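Local coordinates for protein enoyl-CoA hydratase, EchA12_1 (Mycobacterium marinum M, PDB 3QRE) that probably acts as an enoyl-CoA hydratase of the crotonase superfamily, adding water across the double bond of 2-enoyl-CoA thioesters in fatty acid metabolism, at residues K162-F167 against G198-A203; A149-V154 against I178-P183; I134-G139 against E219-R224. All blocks are in the same frame, centred on the assembly; numbering follows the deposited sequence.

Contact 1. Residues K162-F167 against G198-A203; sequences KFAAVF and GRTFLA
Phe163 and Phe201 hold the tight half of this contact, joined through their backbones as well as their side chains. They form an antiparallel hydrogen-bonded pair: Phe163 N gives its hydrogen to Phe201 O at 2.7 Å, and Phe201 N returns one to Phe163 O at 2.9 Å. Phe201 CG sits between its own backbone N and carbonyl carbon (chi1 54°), which swings the ring back across the neighbouring strand, where Phe163 CB packs over one face, 3.5 Å from the ring centroid, a CH-pi contact. The two rings themselves barely overlap; their planes are near parallel, at 18°, but slid apart. Further along the Phe163 ring, CE2 comes within 3.5 Å of Ala203 CA. Strands 162-164 and 200-202 belong to the smaller of the two sheets of this crotonase-like fold, and Leu146 of helix 144-151 and Leu194 of helix 188-197 cover the phenylalanine side. On the other face of the pairing, Lys162, Thr200 and Leu202 make a looser, solvent-exposed fringe. Here the aliphatic part of the lysine does the touching: Lys162 CD meets Thr200 CG2 at 3.6 Å, while its CG runs beside Leu202 CD1. Past Ala164 the strands part at an inverse gamma turn centred on Ala165. A water bridges the opening, accepting from Ala165 N and donating to Arg199 O at 2.7 Å, and beyond it Val166 CG2 rests 3.4 Å from Gly198 O.

Contact 2. Residues A149-V154 against I178-P183; sequences ALMCDV and ISWILP
Leu150 and Ile181 mark the nearest approach of the two backbones, with their CA atoms 6.9 Å apart. The first residue lies near the C-terminal end of helix 144-151; the second lies within helix 178-185, which kinks where Pro183 has no N-H to bond to the preceding turn. No hydrogen bond crosses between the segments. The closest approach between them is Leu150 O to Ile181 CG1, 3.5 Å. Ile181 CG1 is anti to its own N (chi1 -166°), and this carries the branch to the leucine carbonyl while CG2 turns to the methionine. Further out, the Leu150 side chain reaches two more residues: its CD1 methyl meets Ile178 CD1 and Leu182 CD1, each at 3.9 Å, so one methyl spans residues four apart, on successive turns of the opposing helix. Both helices belong to the crotonase-like domain, and this contact lies near a subunit interface, since Trp188 of the third subunit meets the Trp180 ring and packs on Ile181. Met151 makes the remaining contacts. Its chain bends at chi2 (-56°) and is then extended, and this sets the sulfur beside the indole and the terminal methyl on the isoleucine: Met151 CE lies 3.6 Å from Ile181 CG2. Met151 SD stands in the plane of the Trp180 six-membered ring, 3.9 Å from CZ3 and 87° off the ring normal, an edge-on Met-aromatic contact. The same indole also meets the rings of His124 and Phe176 edge to face.

Contact 3. Residues I134-G139 against E219-R224; sequences IAAING and EQLMPR
Leu221 CD2 lies over one face of the peptide plane that joins Ile137 to Asn138, about 3.3 Å above it, with Ile137 C at 3.6 Å and Asn138 CA at 3.4 Å. The other flat group, the Asn138 carboxamide, takes no part through its polar atoms: OD1 accepts from Gly82 N and ND2 donates to Gly86 O, bonds that should fix the rotation of the amide, and Leu221 meets this side chain at its CB. With CG anti to the backbone N (chi1 -176°), Leu221 stretches from the first turn of its helix across to the end of the strand. Ala136 points toward the helix, and its single methyl is shared: Leu221 CG lies 4.0 Å from Ala136 CB, and Met222 SD 3.8 Å from the same atom. The methionine chain, bent at chi2 and chi3, also touches Val79 and Thr81 of strand 77-82, while Leu221 reaches Phe156 and Val216. Contacts to four successive strands, 77-82, 133-137, 154-158 and 214-216, identify helix 221-235 as a helix packed on the main sheet of the crotonase-like fold.

In the fold
Helix 144-151 carries one segment of contact 2 and is touched by side chains of contacts 1 and 3. Contact 1 lies about 14 Å, centre to centre, from contact 2, and they meet where Phe167 CZ packs 3.6 Å from Ile178 CG1. The centre of contact 3 is about 18 Å from the centres of both others, yet Ile137 links it to both: its CD1 lies 3.9 Å from Phe163 CE1 and equally far from Ala149 CB. Strands 133-137 and 154-158 are neighbours in the main sheet, where Val154 O probably accepts from Ala135 N at 2.8 Å. Contact 2 holds the C-terminal end of helix 144-151; in crotonase relatives the N-terminal end of the equivalent helix contributes to the oxyanion hole, probably so here too.

Contact 1. Residues K162-F167 against G198-A203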
# COMPACT_ATOMS: atom_id res chain seq x y z
N LYS A 162 10.21 20.04 1.87
CA LYS A 162 9.44 19.73 3.09
C LYS A 162 7.96 19.47 2.84
O LYS A 162 7.29 20.22 2.10
CB LYS A 162 9.57 20.85 4.13
CG LYS A 162 11.01 21.14 4.60
CD LYS A 162 11.04 21.45 6.10
CE LYS A 162 12.47 21.48 6.63
NZ LYS A 162 13.18 22.72 6.19
N PHE A 163 7.45 18.42 3.49
CA PHE A 163 6.03 18.09 3.44
C PHE A 163 5.47 18.08 4.83
O PHE A 163 6.17 17.69 5.77
CB PHE A 163 5.82 16.69 2.84
CG PHE A 163 6.37 16.53 1.46
CD1 PHE A 163 5.52 16.41 0.37
CD2 PHE A 163 7.75 16.47 1.23
CE1 PHE A 163 6.03 16.25 -0.93
CE2 PHE A 163 8.25 16.31 -0.05
CZ PHE A 163 7.39 16.20 -1.13
N ALA A 164 4.22 18.48 4.98
CA ALA A 164 3.52 18.34 6.26
C ALA A 164 2.03 18.27 6.02
O ALA A 164 1.47 19.11 5.32
CB ALA A 164 3.86 19.47 7.21
N ALA A 165 1.41 17.25 6.60
CA ALA A 165 -0.04 17.10 6.58
C ALA A 165 -0.67 17.90 7.75
O ALA A 165 -1.26 17.32 8.66
CB ALA A 165 -0.42 15.60 6.62
N VAL A 166 -0.52 19.22 7.70
CA VAL A 166 -1.04 20.15 8.73
C VAL A 166 -2.31 20.81 8.20
O VAL A 166 -2.30 21.40 7.12
CB VAL A 166 -0.01 21.25 9.10
CG1 VAL A 166 -0.64 22.32 9.98
CG2 VAL A 166 1.17 20.64 9.83
N PHE A 167 -3.38 20.69 8.98
CA PHE A 167 -4.73 21.04 8.54
C PHE A 167 -5.55 21.59 9.68
O PHE A 167 -5.37 21.21 10.84
CB PHE A 167 -5.48 19.82 7.98
CG PHE A 167 -4.90 19.31 6.70
CD1 PHE A 167 -5.29 19.87 5.48
CD2 PHE A 167 -3.95 18.30 6.70
CE1 PHE A 167 -4.74 19.41 4.28
CE2 PHE A 167 -3.39 17.84 5.51
CZ PHE A 167 -3.77 18.39 4.30
N GLY A 198 1.09 15.75 12.56
CA GLY A 198 1.30 16.98 11.80
C GLY A 198 2.78 17.17 11.48
O GLY A 198 3.21 18.29 11.17
N ARG A 199 3.55 16.09 11.54
CA ARG A 199 5.01 16.22 11.47
C ARG A 199 5.52 16.57 10.08
O ARG A 199 4.83 16.34 9.09
CB ARG A 199 5.71 14.95 11.99
CG ARG A 199 5.57 13.73 11.08
CD ARG A 199 6.02 12.45 11.82
NE ARG A 199 5.81 11.24 11.01
CZ ARG A 199 6.62 10.83 10.03
NH1 ARG A 199 7.71 11.53 9.70
NH2 ARG A 199 6.35 9.71 9.37
N THR A 200 6.73 17.10 10.04
CA THR A 200 7.41 17.47 8.81
C THR A 200 8.21 16.27 8.34
O THR A 200 8.92 15.62 9.12
CB THR A 200 8.32 18.74 9.06
OG1 THR A 200 7.49 19.93 9.18
CG2 THR A 200 9.29 18.96 7.94
N PHE A 201 8.06 15.94 7.07
CA PHE A 201 8.91 14.92 6.44
C PHE A 201 9.43 15.45 5.12
O PHE A 201 8.79 16.29 4.47
CB PHE A 201 8.18 13.57 6.26
CG PHE A 201 6.88 13.68 5.52
CD1 PHE A 201 6.78 13.26 4.20
CD2 PHE A 201 5.75 14.21 6.15
CE1 PHE A 201 5.56 13.34 3.52
CE2 PHE A 201 4.55 14.31 5.49
CZ PHE A 201 4.44 13.88 4.16
N LEU A 202 10.62 14.97 4.77
CA LEU A 202 11.29 15.47 3.58
C LEU A 202 10.97 14.57 2.37
O LEU A 202 10.41 13.46 2.53
CB LEU A 202 12.80 15.50 3.84
CG LEU A 202 13.46 16.68 4.57
CD1 LEU A 202 12.50 17.56 5.36
CD2 LEU A 202 14.58 16.16 5.49
N ALA A 203 11.31 15.07 1.18
CA ALA A 203 11.14 14.34 -0.09
C ALA A 203 11.55 12.87 -0.02
O ALA A 203 10.87 12.01 -0.58
CB ALA A 203 11.92 15.04 -1.23
O HOH W 1 2.37 15.41 8.60

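Contact 2. Residues A149-V154 against I178-P183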
# COMPACT_ATOMS: atom_id res chain seq x y z
N ALA A 149 -1.14 18.20 -4.50
CA ALA A 149 -0.04 17.39 -5.04
C ALA A 149 -0.49 15.95 -5.15
O ALA A 149 -0.31 15.34 -6.19
CB ALA A 149 1.23 17.49 -4.17
N LEU A 150 -1.14 15.45 -4.09
CA LEU A 150 -1.55 14.04 -4.04
C LEU A 150 -2.69 13.71 -4.97
O LEU A 150 -2.87 12.54 -5.31
CB LEU A 150 -1.90 13.63 -2.60
CG LEU A 150 -0.80 13.70 -1.53
CD1 LEU A 150 -1.31 13.06 -0.25
CD2 LEU A 150 0.51 13.03 -1.99
N MET A 151 -3.44 14.73 -5.40
CA MET A 151 -4.52 14.53 -6.40
C MET A 151 -3.96 14.35 -7.82
O MET A 151 -4.64 13.82 -8.73
CB MET A 151 -5.58 15.67 -6.38
CG MET A 151 -6.38 15.75 -5.10
SD MET A 151 -7.24 14.18 -4.68
CE MET A 151 -7.88 14.72 -3.06
N CYS A 152 -2.72 14.78 -8.00
CA CYS A 152 -2.05 14.63 -9.27
C CYS A 152 -1.75 13.16 -9.58
O CYS A 152 -1.70 12.32 -8.70
CB CYS A 152 -0.78 15.50 -9.33
SG CYS A 152 -1.15 17.27 -9.20
N ASP A 153 -1.56 12.86 -10.86
CA ASP A 153 -1.29 11.48 -11.28
C ASP A 153 0.07 11.01 -10.79
O ASP A 153 0.20 9.90 -10.26
CB ASP A 153 -1.39 11.39 -12.80
CG ASP A 153 -2.78 11.71 -13.29
OD1 ASP A 153 -3.62 10.82 -13.22
OD2 ASP A 153 -3.09 12.84 -13.70
N VAL A 154 1.09 11.85 -10.97
CA VAL A 154 2.48 11.49 -10.69
C VAL A 154 3.19 12.67 -10.07
O VAL A 154 2.97 13.83 -10.48
CB VAL A 154 3.23 11.01 -11.96
CG1 VAL A 154 4.63 10.56 -11.62
CG2 VAL A 154 2.48 9.86 -12.64
N ILE A 178 -7.89 15.40 1.89
CA ILE A 178 -6.70 14.68 2.37
C ILE A 178 -7.04 13.36 3.12
O ILE A 178 -6.30 12.38 3.05
CB ILE A 178 -5.86 15.58 3.30
CG1 ILE A 178 -4.46 14.99 3.52
CG2 ILE A 178 -6.60 15.79 4.68
CD1 ILE A 178 -3.60 14.98 2.27
N SER A 179 -8.16 13.33 3.84
CA SER A 179 -8.45 12.12 4.63
C SER A 179 -8.95 11.00 3.72
O SER A 179 -9.00 9.85 4.12
CB SER A 179 -9.45 12.42 5.73
OG SER A 179 -10.72 12.60 5.13
N TRP A 180 -9.27 11.37 2.48
CA TRP A 180 -9.61 10.43 1.42
C TRP A 180 -8.34 9.97 0.67
O TRP A 180 -8.02 8.77 0.68
CB TRP A 180 -10.60 11.10 0.46
CG TRP A 180 -11.04 10.26 -0.69
CD1 TRP A 180 -11.94 9.22 -0.65
CD2 TRP A 180 -10.64 10.39 -2.08
NE1 TRP A 180 -12.11 8.70 -1.92
CE2 TRP A 180 -11.34 9.40 -2.81
CE3 TRP A 180 -9.77 11.24 -2.77
CZ2 TRP A 180 -11.20 9.24 -4.20
CZ3 TRP A 180 -9.63 11.08 -4.16
CH2 TRP A 180 -10.35 10.10 -4.85
N ILE A 181 -7.62 10.91 0.05
CA ILE A 181 -6.47 10.55 -0.79
C ILE A 181 -5.28 9.94 -0.02
O ILE A 181 -4.71 8.94 -0.44
CB ILE A 181 -6.04 11.76 -1.72
CG1 ILE A 181 -5.08 11.28 -2.84
CG2 ILE A 181 -5.54 13.00 -0.90
CD1 ILE A 181 -5.72 10.16 -3.72
N LEU A 182 -4.91 10.53 1.12
CA LEU A 182 -3.74 10.07 1.86
C LEU A 182 -3.73 8.57 2.19
O LEU A 182 -2.76 7.89 1.82
CB LEU A 182 -3.49 10.90 3.12
CG LEU A 182 -2.12 10.72 3.82
CD1 LEU A 182 -0.95 10.71 2.80
CD2 LEU A 182 -1.92 11.79 4.93
N PRO A 183 -4.78 8.06 2.89
CA PRO A 183 -4.69 6.63 3.17
C PRO A 183 -4.79 5.74 1.91
O PRO A 183 -4.21 4.65 1.88
CB PRO A 183 -5.86 6.37 4.15
CG PRO A 183 -6.81 7.48 3.93
CD PRO A 183 -6.00 8.66 3.46

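Contact 3. Residues I134-G139 against E219-R224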
# COMPACT_ATOMS: atom_id res chain seq x y z
N ILE A 134 1.30 15.94 -13.82
CA ILE A 134 2.55 15.62 -13.15
C ILE A 134 2.91 16.80 -12.25
O ILE A 134 3.15 17.91 -12.73
CB ILE A 134 3.70 15.37 -14.17
CG1 ILE A 134 3.28 14.52 -15.38
CG2 ILE A 134 4.93 14.79 -13.48
CD1 ILE A 134 2.48 13.23 -15.05
N ALA A 135 2.95 16.55 -10.94
CA ALA A 135 3.44 17.54 -10.00
C ALA A 135 4.95 17.50 -9.87
O ALA A 135 5.56 16.42 -9.69
CB ALA A 135 2.78 17.38 -8.61
N ALA A 136 5.57 18.67 -9.99
CA ALA A 136 6.98 18.83 -9.75
C ALA A 136 7.14 19.66 -8.49
O ALA A 136 7.03 20.87 -8.54
CB ALA A 136 7.64 19.50 -10.91
N ILE A 137 7.40 18.99 -7.37
CA ILE A 137 7.36 19.60 -6.05
C ILE A 137 8.72 20.18 -5.70
O ILE A 137 9.61 19.48 -5.22
CB ILE A 137 6.87 18.58 -4.99
CG1 ILE A 137 5.54 17.94 -5.47
CG2 ILE A 137 6.67 19.25 -3.64
CD1 ILE A 137 5.02 16.75 -4.64
N ASN A 138 8.86 21.48 -5.96
CA ASN A 138 10.13 22.24 -5.84
C ASN A 138 10.55 22.63 -4.44
O ASN A 138 11.69 23.05 -4.24
CB ASN A 138 10.05 23.53 -6.69
CG ASN A 138 8.78 24.32 -6.41
OD1 ASN A 138 7.67 23.89 -6.76
ND2 ASN A 138 8.92 25.49 -5.78
N GLY A 139 9.64 22.51 -3.47
CA GLY A 139 9.86 23.03 -2.11
C GLY A 139 8.60 22.82 -1.27
O GLY A 139 7.72 22.05 -1.70
N GLU A 219 18.01 21.40 -9.33
CA GLU A 219 18.31 21.80 -10.71
C GLU A 219 17.65 20.86 -11.73
O GLU A 219 17.21 21.32 -12.80
CB GLU A 219 19.83 21.87 -10.96
N GLN A 220 17.56 19.57 -11.41
CA GLN A 220 17.06 18.58 -12.36
C GLN A 220 15.55 18.32 -12.27
O GLN A 220 15.02 17.56 -13.06
CB GLN A 220 17.85 17.26 -12.24
N LEU A 221 14.85 18.99 -11.35
CA LEU A 221 13.40 18.77 -11.14
C LEU A 221 12.48 18.98 -12.36
O LEU A 221 11.71 18.08 -12.74
CB LEU A 221 12.87 19.57 -9.95
CG LEU A 221 11.39 19.35 -9.59
CD1 LEU A 221 11.09 17.89 -9.20
CD2 LEU A 221 10.97 20.30 -8.48
N MET A 222 12.54 20.16 -12.96
CA MET A 222 11.73 20.45 -14.14
C MET A 222 12.16 19.68 -15.41
O MET A 222 11.29 19.17 -16.11
CB MET A 222 11.62 21.96 -14.40
CG MET A 222 10.76 22.68 -13.36
SD MET A 222 9.05 22.06 -13.37
CE MET A 222 8.50 22.63 -14.98
N PRO A 223 13.48 19.59 -15.70
CA PRO A 223 13.87 18.77 -16.86
C PRO A 223 13.33 17.32 -16.80
O PRO A 223 12.82 16.81 -17.82
CB PRO A 223 15.40 18.83 -16.82
CG PRO A 223 15.69 20.21 -16.31
CD PRO A 223 14.58 20.50 -15.29
N ARG A 224 13.42 16.71 -15.62
CA ARG A 224 12.92 15.36 -15.36
C ARG A 224 11.38 15.24 -15.46
O ARG A 224 10.86 14.33 -16.12
CB ARG A 224 13.43 14.86 -14.01
CG ARG A 224 13.00 13.45 -13.67
CD ARG A 224 13.79 12.36 -14.46
NE ARG A 224 13.19 11.06 -14.20
CZ ARG A 224 12.48 10.35 -15.09
NH1 ARG A 224 12.30 10.81 -16.33
NH2 ARG A 224 11.95 9.18 -14.73